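Local coordinates for protein multicopper oxidase (Arthrobacter sp. FB24, PDB 3GDC) that probably oxidises phenolic or similar substrates at a copper centre and passes the electrons to molecular oxygen, as laccase-type multicopper oxidases do, at residues 40-45 and 56-61; 204-209 and 255-260; 75-80 and 116-121. All coordinates share one frame; numbering follows the deposited sequence.

Interaction 1. Residues 40-45 and 56-61; sequences VAVDKD and GWSYNG
Val42 and Ser58 form a hydrogen-bonded pair in the antiparallel hairpin of strands 33-49 and 52-59, and the serine bonds twice to one oxygen. Ser58 N reaches Val42 O at 3.0 Å, while Ser58 OG reaches Val42 O at 3.1 Å from the opposite face of the carbonyl plane. The hydroxyl folds back because OG lies between the backbone N and the carbonyl carbon (chi1 65°). Lys44 and Gly56 exchange a second pair of backbone bonds. Beyond the strand, Asn60 N bonds Val40 O at 2.8 Å, and Asn60 OD1, standing in for a backbone carbonyl, accepts from Val40 N at 2.9 Å. The extended chain of Lys44 reaches the loop after the partner strand, where NZ meets a lone pair of Gly61 O at 2.8 Å; the positive phi here suits glycine. Val42 CG2 packs against Ser58 OG and Gly61 N. On the face away from Val42 and Ser58, Asp43 runs alongside Trp57, OD1 3.1 Å from Trp57 CD1, with OD2 bonded to Ala85 N; the indole meets the copper ligands His88 and His141. Side chains of Lys44 and Asn60 thus extend the pairing past the strand end, while the other face presents Trp57 to the copper ligands.

Interaction 2. Residues 204-209 and 255-260; sequences LVRIHL and ILELRF
Arg206 and Glu257 face each other as a non-hydrogen-bonded pair in antiparallel strands 205-211 and 253-258, neighbours in a sheet of the cupredoxin-type beta sandwich that forms the second half of the chain. Their side chains run side by side, and a bend at chi3 (-63°) presents the guanidinium side-on: NE at 2.8 Å and NH2 at 2.9 Å both grip Glu257 OE2. The planes are 41° apart and both nitrogens come from above one face of the carboxylate, so the grip is not the flat, two-oxygen kind. NH2 also bonds Pro159 O, fixing the buried arginine. Beside it, Ile255 puts CG2 against Arg206 CG at 3.5 Å and runs alongside His208, whose ring nitrogens bond Glu164 and Thr128. Leu204 CB lies over one face of the Arg259 guanidinium, 3.8 Å from CZ, while Arg259 NH1 bonds His202 O.

On the opposite face Val205 and Ile207 pair with Leu258 and Leu256, aliphatic as suits the interior of a sandwich. Leu209, turned toward the partner strand, sets CB 3.8 Å from Leu256 CD2. Leu258 CD1 of the same segment lies over one face of the Phe260 ring; from across, Val205 CG2 comes to its edge, 4.2 Å from CE2.

Interaction 3. Residues 75-80 and 116-121; sequences ALRIHF and SFTYEF
A water molecule joins Arg77 to Glu120 across the antiparallel strands: it accepts from Arg77 NE at 2.6 Å, in the guanidinium plane, and donates a weak bond to Glu120 OE1 at 2.8 Å. The side chains run alongside each other, but OE1 is 4.5 Å from Arg77 NE and well out of the guanidinium plane, too far for a salt bridge, so the water links the opposite charges. Long, flexible charged residues suit this partly exposed face. Leu76, Ile78 and Phe80 exchange backbone hydrogen bonds with Phe121, Tyr119 and Phe117.

Farther along the Arg77 face, Thr118 OG1 comes to the edge of the His79 ring, near its plane, and shares a hydrogen bond with ND1 at 3.0 Å. With OG1 of Thr118 anti to its carbonyl carbon (chi1 -57°), the methyl CG2 also comes within 3.5 Å of His79 ND1. The other ring nitrogen, NE2, bonds Glu36 OE1, so both sides of the imidazole are held. Replacing His79 by a leucine would probably leave Thr118 OG1 and Glu36 OE1 without these mates.

The opposite face is apolar and largely aromatic. Phe80 CB touches the edge of the Tyr119 ring, 3.8 Å from CE2, while Phe117 CD2 sits over the centre of one face of that ring. Tyr119 OH reaches Ile90 N. Leu76 CD1 meets Phe121 CE1 at 3.6 Å, crossing at a slant.

The contact belongs to the first cupredoxin-type sandwich. Strand 75-82 is flanked by strand 116-122 and, in parallel, by strand 33-49; strands 67-71 and 147-153 pack against the Leu76 face through Ala70, Leu68 and Phe150.

In the fold
From the N terminus, interaction 1 closes the hairpin of strands 33-49 and 52-59, with few residues between them. Interaction 3 follows, joining strand 75-82 to 116-122 and closing a long connection that carries the copper ligands His88 and His93. Interaction 2 comes last, in the second half of the chain, and closes an excursion that includes the copper ligand His224. The three lie in series; none nests in or crosses another. Interactions 1 and 3 reach one sheet through neighbouring strands 33-49 and 75-82, and Phe80 CE1 packs on Ala41 CB and Tyr59 CE1. Interaction 2 belongs to a separate sheet, its centre about 29 Å from that of interaction 1 and 30 Å from interaction 3's.

Interaction 1. Residues 40-45 and 56-61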
loop_
_atom_site.group_PDB
_atom_site.type_symbol
_atom_site.label_atom_id
_atom_site.label_comp_id
_atom_site.label_asym_id
_atom_site.label_seq_id
_atom_site.Cartn_x
_atom_site.Cartn_y
_atom_site.Cartn_z
ATOM N N VAL A 40 -0.593 -33.171 -0.503
ATOM C CA VAL A 40 -1.471 -33.704 -1.543
ATOM C C VAL A 40 -2.521 -32.662 -1.921
ATOM O O VAL A 40 -3.183 -32.108 -1.037
ATOM C CB VAL A 40 -2.191 -34.996 -1.071
ATOM C CG1 VAL A 40 -3.080 -35.556 -2.184
ATOM C CG2 VAL A 40 -1.184 -36.067 -0.610
ATOM N N ALA A 41 -2.674 -32.381 -3.220
ATOM C CA ALA A 41 -3.771 -31.519 -3.672
ATOM C C ALA A 41 -5.050 -32.350 -3.775
ATOM O O ALA A 41 -5.078 -33.403 -4.417
ATOM C CB ALA A 41 -3.440 -30.819 -5.001
ATOM N N VAL A 42 -6.092 -31.910 -3.080
ATOM C CA VAL A 42 -7.338 -32.673 -3.019
ATOM C C VAL A 42 -8.529 -31.741 -3.194
ATOM O O VAL A 42 -8.566 -30.656 -2.608
ATOM C CB VAL A 42 -7.503 -33.468 -1.679
ATOM C CG1 VAL A 42 -6.394 -34.469 -1.486
ATOM C CG2 VAL A 42 -7.566 -32.540 -0.483
ATOM N N ASP A 43 -9.496 -32.177 -3.996
ATOM C CA ASP A 43 -10.729 -31.430 -4.176
ATOM C C ASP A 43 -11.633 -31.764 -2.990
ATOM O O ASP A 43 -11.841 -32.937 -2.672
ATOM C CB ASP A 43 -11.395 -31.820 -5.499
ATOM C CG ASP A 43 -10.505 -31.561 -6.708
ATOM O OD1 ASP A 43 -9.547 -30.760 -6.601
ATOM O OD2 ASP A 43 -10.765 -32.172 -7.771
ATOM N N LYS A 44 -12.142 -30.734 -2.324
ATOM C CA LYS A 44 -12.883 -30.908 -1.074
ATOM C C LYS A 44 -13.897 -29.787 -0.923
ATOM O O LYS A 44 -13.580 -28.629 -1.177
ATOM C CB LYS A 44 -11.919 -30.896 0.118
ATOM C CG LYS A 44 -12.565 -31.152 1.483
ATOM C CD LYS A 44 -11.532 -31.517 2.536
ATOM C CE LYS A 44 -12.183 -31.705 3.900
ATOM N NZ LYS A 44 -11.184 -31.729 5.013
ATOM N N ASP A 45 -15.103 -30.147 -0.495
ATOM C CA ASP A 45 -16.138 -29.170 -0.152
ATOM C C ASP A 45 -15.967 -28.690 1.281
ATOM O O ASP A 45 -15.677 -29.488 2.179
ATOM C CB ASP A 45 -17.532 -29.786 -0.305
ATOM C CG ASP A 45 -17.917 -30.023 -1.750
ATOM O OD1 ASP A 45 -17.193 -29.571 -2.664
ATOM O OD2 ASP A 45 -18.973 -30.654 -1.974
ATOM N N GLY A 56 -13.672 -26.375 -2.884
ATOM C CA GLY A 56 -12.277 -25.982 -2.772
ATOM C C GLY A 56 -11.299 -26.924 -3.453
ATOM O O GLY A 56 -11.599 -28.093 -3.709
ATOM N N TRP A 57 -10.146 -26.359 -3.793
ATOM C CA TRP A 57 -8.963 -27.108 -4.161
ATOM C C TRP A 57 -7.996 -26.839 -3.015
ATOM O O TRP A 57 -7.620 -25.683 -2.775
ATOM C CB TRP A 57 -8.372 -26.570 -5.458
ATOM C CG TRP A 57 -9.201 -26.802 -6.687
ATOM C CD1 TRP A 57 -10.210 -27.713 -6.852
ATOM C CD2 TRP A 57 -9.068 -26.121 -7.939
ATOM N NE1 TRP A 57 -10.722 -27.629 -8.131
ATOM C CE2 TRP A 57 -10.038 -26.662 -8.818
ATOM C CE3 TRP A 57 -8.233 -25.093 -8.399
ATOM C CZ2 TRP A 57 -10.193 -26.209 -10.137
ATOM C CZ3 TRP A 57 -8.379 -24.650 -9.710
ATOM C CH2 TRP A 57 -9.359 -25.201 -10.560
ATOM N N SER A 58 -7.609 -27.882 -2.301
ATOM C CA SER A 58 -6.862 -27.693 -1.065
ATOM C C SER A 58 -5.644 -28.593 -0.978
ATOM O O SER A 58 -5.655 -29.717 -1.476
ATOM C CB SER A 58 -7.757 -27.958 0.146
ATOM O OG SER A 58 -8.153 -29.313 0.192
ATOM N N TYR A 59 -4.609 -28.093 -0.321
ATOM C CA TYR A 59 -3.472 -28.915 0.059
ATOM C C TYR A 59 -3.776 -29.598 1.391
ATOM O O TYR A 59 -4.006 -28.917 2.404
ATOM C CB TYR A 59 -2.225 -28.051 0.211
ATOM C CG TYR A 59 -1.722 -27.368 -1.037
ATOM C CD1 TYR A 59 -1.278 -28.105 -2.146
ATOM C CD2 TYR A 59 -1.622 -25.974 -1.088
ATOM C CE1 TYR A 59 -0.793 -27.469 -3.283
ATOM C CE2 TYR A 59 -1.113 -25.326 -2.229
ATOM C CZ TYR A 59 -0.707 -26.085 -3.321
ATOM O OH TYR A 59 -0.201 -25.451 -4.440
ATOM N N ASN A 60 -3.776 -30.935 1.387
ATOM C CA ASN A 60 -4.034 -31.751 2.586
ATOM C C ASN A 60 -5.404 -31.500 3.227
ATOM O O ASN A 60 -5.570 -31.649 4.448
ATOM C CB ASN A 60 -2.911 -31.581 3.628
ATOM C CG ASN A 60 -1.623 -32.290 3.231
ATOM O OD1 ASN A 60 -1.546 -32.927 2.179
ATOM N ND2 ASN A 60 -0.603 -32.173 4.072
ATOM N N GLY A 61 -6.376 -31.121 2.398
ATOM C CA GLY A 61 -7.777 -31.022 2.831
ATOM C C GLY A 61 -8.079 -29.901 3.804
ATOM O O GLY A 61 -9.049 -29.981 4.566
#

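Interaction 2. Residues 204-209 and 255-260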
loop_
_atom_site.group_PDB
_atom_site.type_symbol
_atom_site.label_atom_id
_atom_site.label_comp_id
_atom_site.label_asym_id
_atom_site.label_seq_id
_atom_site.Cartn_x
_atom_site.Cartn_y
_atom_site.Cartn_z
ATOM N N LEU A 204 4.748 -11.852 25.150
ATOM C CA LEU A 204 5.124 -11.511 23.780
ATOM C C LEU A 204 4.411 -12.392 22.752
ATOM O O LEU A 204 4.681 -13.595 22.651
ATOM C CB LEU A 204 6.635 -11.600 23.585
ATOM C CG LEU A 204 7.143 -11.135 22.217
ATOM C CD1 LEU A 204 6.789 -9.677 21.948
ATOM C CD2 LEU A 204 8.656 -11.335 22.149
ATOM N N VAL A 205 3.504 -11.777 21.996
ATOM C CA VAL A 205 2.745 -12.467 20.956
ATOM C C VAL A 205 3.383 -12.138 19.601
ATOM O O VAL A 205 3.632 -10.974 19.310
ATOM C CB VAL A 205 1.255 -12.042 20.983
ATOM C CG1 VAL A 205 0.485 -12.651 19.792
ATOM C CG2 VAL A 205 0.610 -12.427 22.320
ATOM N N ARG A 206 3.670 -13.167 18.796
ATOM C CA ARG A 206 4.289 -12.993 17.490
ATOM C C ARG A 206 3.374 -13.625 16.439
ATOM O O ARG A 206 3.091 -14.826 16.481
ATOM C CB ARG A 206 5.694 -13.637 17.448
ATOM C CG ARG A 206 6.386 -13.599 16.092
ATOM C CD ARG A 206 7.856 -14.077 16.160
ATOM N NE ARG A 206 8.657 -13.195 17.011
ATOM C CZ ARG A 206 9.600 -13.605 17.864
ATOM N NH1 ARG A 206 9.883 -14.892 17.980
ATOM N NH2 ARG A 206 10.255 -12.712 18.603
ATOM N N ILE A 207 2.914 -12.807 15.505
ATOM C CA ILE A 207 1.981 -13.264 14.486
ATOM C C ILE A 207 2.642 -13.204 13.112
ATOM O O ILE A 207 3.163 -12.166 12.713
ATOM C CB ILE A 207 0.698 -12.381 14.462
ATOM C CG1 ILE A 207 0.047 -12.314 15.848
ATOM C CG2 ILE A 207 -0.294 -12.898 13.396
ATOM C CD1 ILE A 207 -1.037 -11.214 15.969
ATOM N N HIS A 208 2.588 -14.314 12.387
ATOM C CA HIS A 208 2.973 -14.324 10.983
ATOM C C HIS A 208 1.721 -14.066 10.149
ATOM O O HIS A 208 0.873 -14.944 10.022
ATOM C CB HIS A 208 3.591 -15.673 10.622
ATOM C CG HIS A 208 4.803 -15.980 11.434
ATOM N ND1 HIS A 208 6.066 -15.565 11.074
ATOM C CD2 HIS A 208 4.933 -16.601 12.630
ATOM C CE1 HIS A 208 6.929 -15.944 11.999
ATOM N NE2 HIS A 208 6.267 -16.564 12.960
ATOM N N LEU A 209 1.632 -12.874 9.567
ATOM C CA LEU A 209 0.423 -12.465 8.830
ATOM C C LEU A 209 0.677 -12.488 7.343
ATOM O O LEU A 209 1.579 -11.798 6.866
ATOM C CB LEU A 209 0.011 -11.043 9.240
ATOM C CG LEU A 209 -1.234 -10.494 8.534
ATOM C CD1 LEU A 209 -2.464 -11.183 9.077
ATOM C CD2 LEU A 209 -1.304 -8.989 8.769
ATOM N N ILE A 255 5.755 -10.097 9.992
ATOM C CA ILE A 255 5.596 -10.479 11.380
ATOM C C ILE A 255 5.105 -9.285 12.183
ATOM O O ILE A 255 5.628 -8.176 12.022
ATOM C CB ILE A 255 6.920 -10.999 11.988
ATOM C CG1 ILE A 255 7.400 -12.221 11.196
ATOM C CG2 ILE A 255 6.735 -11.315 13.470
ATOM C CD1 ILE A 255 8.796 -12.732 11.598
ATOM N N LEU A 256 4.096 -9.519 13.024
ATOM C CA LEU A 256 3.668 -8.528 14.007
ATOM C C LEU A 256 4.072 -9.017 15.388
ATOM O O LEU A 256 3.899 -10.199 15.702
ATOM C CB LEU A 256 2.151 -8.301 14.001
ATOM C CG LEU A 256 1.161 -8.568 12.865
ATOM C CD1 LEU A 256 -0.010 -7.605 12.987
ATOM C CD2 LEU A 256 1.730 -8.543 11.456
ATOM N N GLU A 257 4.589 -8.113 16.210
ATOM C CA GLU A 257 4.942 -8.442 17.589
ATOM C C GLU A 257 4.285 -7.470 18.548
ATOM O O GLU A 257 4.375 -6.248 18.363
ATOM C CB GLU A 257 6.459 -8.416 17.794
ATOM C CG GLU A 257 7.215 -9.456 16.977
ATOM C CD GLU A 257 8.656 -9.639 17.443
ATOM O OE1 GLU A 257 9.081 -8.917 18.368
ATOM O OE2 GLU A 257 9.354 -10.516 16.881
ATOM N N LEU A 258 3.609 -8.006 19.556
ATOM C CA LEU A 258 3.053 -7.155 20.600
ATOM C C LEU A 258 2.904 -7.833 21.958
ATOM O O LEU A 258 2.978 -9.050 22.070
ATOM C CB LEU A 258 1.715 -6.561 20.147
ATOM C CG LEU A 258 0.483 -7.455 20.037
ATOM C CD1 LEU A 258 -0.721 -6.537 19.893
ATOM C CD2 LEU A 258 0.567 -8.388 18.845
ATOM N N ARG A 259 2.700 -7.010 22.989
ATOM C CA ARG A 259 2.317 -7.477 24.318
ATOM C C ARG A 259 1.040 -6.725 24.684
ATOM O O ARG A 259 1.022 -5.495 24.636
ATOM C CB ARG A 259 3.409 -7.164 25.347
ATOM C CG ARG A 259 4.775 -7.706 24.998
ATOM C CD ARG A 259 5.828 -7.245 26.005
ATOM N NE ARG A 259 7.144 -7.834 25.726
ATOM C CZ ARG A 259 7.585 -8.983 26.238
ATOM N NH1 ARG A 259 6.828 -9.693 27.070
ATOM N NH2 ARG A 259 8.800 -9.425 25.918
ATOM N N PHE A 260 -0.017 -7.454 25.032
ATOM C CA PHE A 260 -1.299 -6.838 25.390
ATOM C C PHE A 260 -1.244 -6.352 26.842
ATOM O O PHE A 260 -1.109 -7.169 27.752
ATOM C CB PHE A 260 -2.433 -7.843 25.241
ATOM C CG PHE A 260 -2.761 -8.200 23.818
ATOM C CD1 PHE A 260 -3.815 -7.571 23.157
ATOM C CD2 PHE A 260 -2.045 -9.192 23.146
ATOM C CE1 PHE A 260 -4.140 -7.906 21.839
ATOM C CE2 PHE A 260 -2.370 -9.537 21.827
ATOM C CZ PHE A 260 -3.413 -8.898 21.176
#

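Interaction 3. Residues 75-80 and 116-121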
loop_
_atom_site.group_PDB
_atom_site.type_symbol
_atom_site.label_atom_id
_atom_site.label_comp_id
_atom_site.label_asym_id
_atom_site.label_seq_id
_atom_site.Cartn_x
_atom_site.Cartn_y
_atom_site.Cartn_z
ATOM N N ALA A 75 17.816 -28.367 4.615
ATOM C CA ALA A 75 17.537 -28.912 3.300
ATOM C C ALA A 75 16.084 -29.372 3.315
ATOM O O ALA A 75 15.676 -30.124 4.206
ATOM C CB ALA A 75 18.477 -30.083 2.989
ATOM N N LEU A 76 15.303 -28.910 2.341
ATOM C CA LEU A 76 13.857 -29.185 2.317
ATOM C C LEU A 76 13.440 -30.073 1.157
ATOM O O LEU A 76 13.964 -29.948 0.045
ATOM C CB LEU A 76 13.044 -27.873 2.269
ATOM C CG LEU A 76 13.372 -26.763 3.278
ATOM C CD1 LEU A 76 12.365 -25.615 3.153
ATOM C CD2 LEU A 76 13.399 -27.280 4.708
ATOM N N ARG A 77 12.488 -30.957 1.433
ATOM C CA ARG A 77 11.847 -31.780 0.411
ATOM C C ARG A 77 10.343 -31.762 0.632
ATOM O O ARG A 77 9.856 -32.139 1.709
ATOM C CB ARG A 77 12.354 -33.226 0.459
ATOM C CG ARG A 77 13.801 -33.388 0.042
ATOM C CD ARG A 77 14.187 -34.858 0.009
ATOM N NE ARG A 77 15.628 -35.005 -0.179
ATOM C CZ ARG A 77 16.311 -36.119 0.069
ATOM N NH1 ARG A 77 15.693 -37.203 0.529
ATOM N NH2 ARG A 77 17.618 -36.143 -0.136
ATOM N N ILE A 78 9.613 -31.314 -0.384
ATOM C CA ILE A 78 8.159 -31.373 -0.361
ATOM C C ILE A 78 7.699 -32.375 -1.395
ATOM O O ILE A 78 7.852 -32.142 -2.591
ATOM C CB ILE A 78 7.527 -29.995 -0.653
ATOM C CG1 ILE A 78 7.965 -28.966 0.403
ATOM C CG2 ILE A 78 6.014 -30.111 -0.771
ATOM C CD1 ILE A 78 7.294 -29.115 1.711
ATOM N N HIS A 79 7.152 -33.489 -0.920
ATOM C CA HIS A 79 6.682 -34.572 -1.783
ATOM C C HIS A 79 5.236 -34.298 -2.136
ATOM O O HIS A 79 4.326 -34.571 -1.345
ATOM C CB HIS A 79 6.806 -35.922 -1.065
ATOM C CG HIS A 79 8.177 -36.184 -0.528
ATOM N ND1 HIS A 79 9.226 -36.568 -1.335
ATOM C CD2 HIS A 79 8.681 -36.091 0.726
ATOM C CE1 HIS A 79 10.319 -36.699 -0.602
ATOM N NE2 HIS A 79 10.015 -36.414 0.652
ATOM N N PHE A 80 5.046 -33.732 -3.319
ATOM C CA PHE A 80 3.743 -33.300 -3.798
ATOM C C PHE A 80 3.079 -34.394 -4.618
ATOM O O PHE A 80 3.704 -34.965 -5.513
ATOM C CB PHE A 80 3.904 -32.035 -4.653
ATOM C CG PHE A 80 2.608 -31.498 -5.205
ATOM C CD1 PHE A 80 1.521 -31.254 -4.365
ATOM C CD2 PHE A 80 2.486 -31.212 -6.563
ATOM C CE1 PHE A 80 0.322 -30.735 -4.874
ATOM C CE2 PHE A 80 1.299 -30.695 -7.082
ATOM C CZ PHE A 80 0.212 -30.458 -6.237
ATOM N N SER A 116 3.098 -37.157 -9.249
ATOM C CA SER A 116 3.829 -36.686 -8.073
ATOM C C SER A 116 5.151 -36.021 -8.464
ATOM O O SER A 116 5.740 -36.345 -9.502
ATOM C CB SER A 116 4.106 -37.848 -7.111
ATOM O OG SER A 116 2.910 -38.380 -6.564
ATOM N N PHE A 117 5.613 -35.099 -7.625
ATOM C CA PHE A 117 6.881 -34.419 -7.828
ATOM C C PHE A 117 7.423 -33.980 -6.486
ATOM O O PHE A 117 6.671 -33.506 -5.635
ATOM C CB PHE A 117 6.712 -33.196 -8.741
ATOM C CG PHE A 117 8.003 -32.508 -9.080
ATOM C CD1 PHE A 117 8.819 -32.998 -10.098
ATOM C CD2 PHE A 117 8.411 -31.375 -8.384
ATOM C CE1 PHE A 117 10.018 -32.371 -10.418
ATOM C CE2 PHE A 117 9.616 -30.733 -8.696
ATOM C CZ PHE A 117 10.423 -31.230 -9.717
ATOM N N THR A 118 8.724 -34.150 -6.299
ATOM C CA THR A 118 9.388 -33.661 -5.096
ATOM C C THR A 118 10.100 -32.328 -5.348
ATOM O O THR A 118 11.080 -32.258 -6.099
ATOM C CB THR A 118 10.361 -34.708 -4.511
ATOM O OG1 THR A 118 9.647 -35.917 -4.239
ATOM C CG2 THR A 118 11.002 -34.195 -3.216
ATOM N N TYR A 119 9.597 -31.273 -4.707
ATOM C CA TYR A 119 10.262 -29.974 -4.689
ATOM C C TYR A 119 11.376 -30.028 -3.666
ATOM O O TYR A 119 11.161 -30.478 -2.544
ATOM C CB TYR A 119 9.276 -28.841 -4.350
ATOM C CG TYR A 119 8.182 -28.700 -5.375
ATOM C CD1 TYR A 119 8.386 -27.951 -6.539
ATOM C CD2 TYR A 119 6.941 -29.314 -5.185
ATOM C CE1 TYR A 119 7.381 -27.833 -7.496
ATOM C CE2 TYR A 119 5.931 -29.198 -6.125
ATOM C CZ TYR A 119 6.159 -28.450 -7.277
ATOM O OH TYR A 119 5.167 -28.332 -8.219
ATOM N N GLU A 120 12.561 -29.576 -4.069
ATOM C CA GLU A 120 13.748 -29.559 -3.217
ATOM C C GLU A 120 14.439 -28.204 -3.283
ATOM O O GLU A 120 14.658 -27.668 -4.368
ATOM C CB GLU A 120 14.735 -30.651 -3.657
ATOM C CG GLU A 120 14.108 -32.032 -3.839
ATOM C CD GLU A 120 15.127 -33.111 -4.183
ATOM O OE1 GLU A 120 16.351 -32.850 -4.075
ATOM O OE2 GLU A 120 14.695 -34.232 -4.549
ATOM N N PHE A 121 14.766 -27.659 -2.116
ATOM C CA PHE A 121 15.507 -26.412 -1.988
ATOM C C PHE A 121 15.964 -26.246 -0.545
ATOM O O PHE A 121 15.570 -27.007 0.338
ATOM C CB PHE A 121 14.671 -25.192 -2.443
ATOM C CG PHE A 121 13.231 -25.242 -2.004
ATOM C CD1 PHE A 121 12.872 -24.942 -0.692
ATOM C CD2 PHE A 121 12.240 -25.589 -2.903
ATOM C CE1 PHE A 121 11.533 -24.989 -0.290
ATOM C CE2 PHE A 121 10.901 -25.651 -2.503
ATOM C CZ PHE A 121 10.559 -25.350 -1.192
HETATM O O HOH W 1 16.877 -33.098 -1.360
#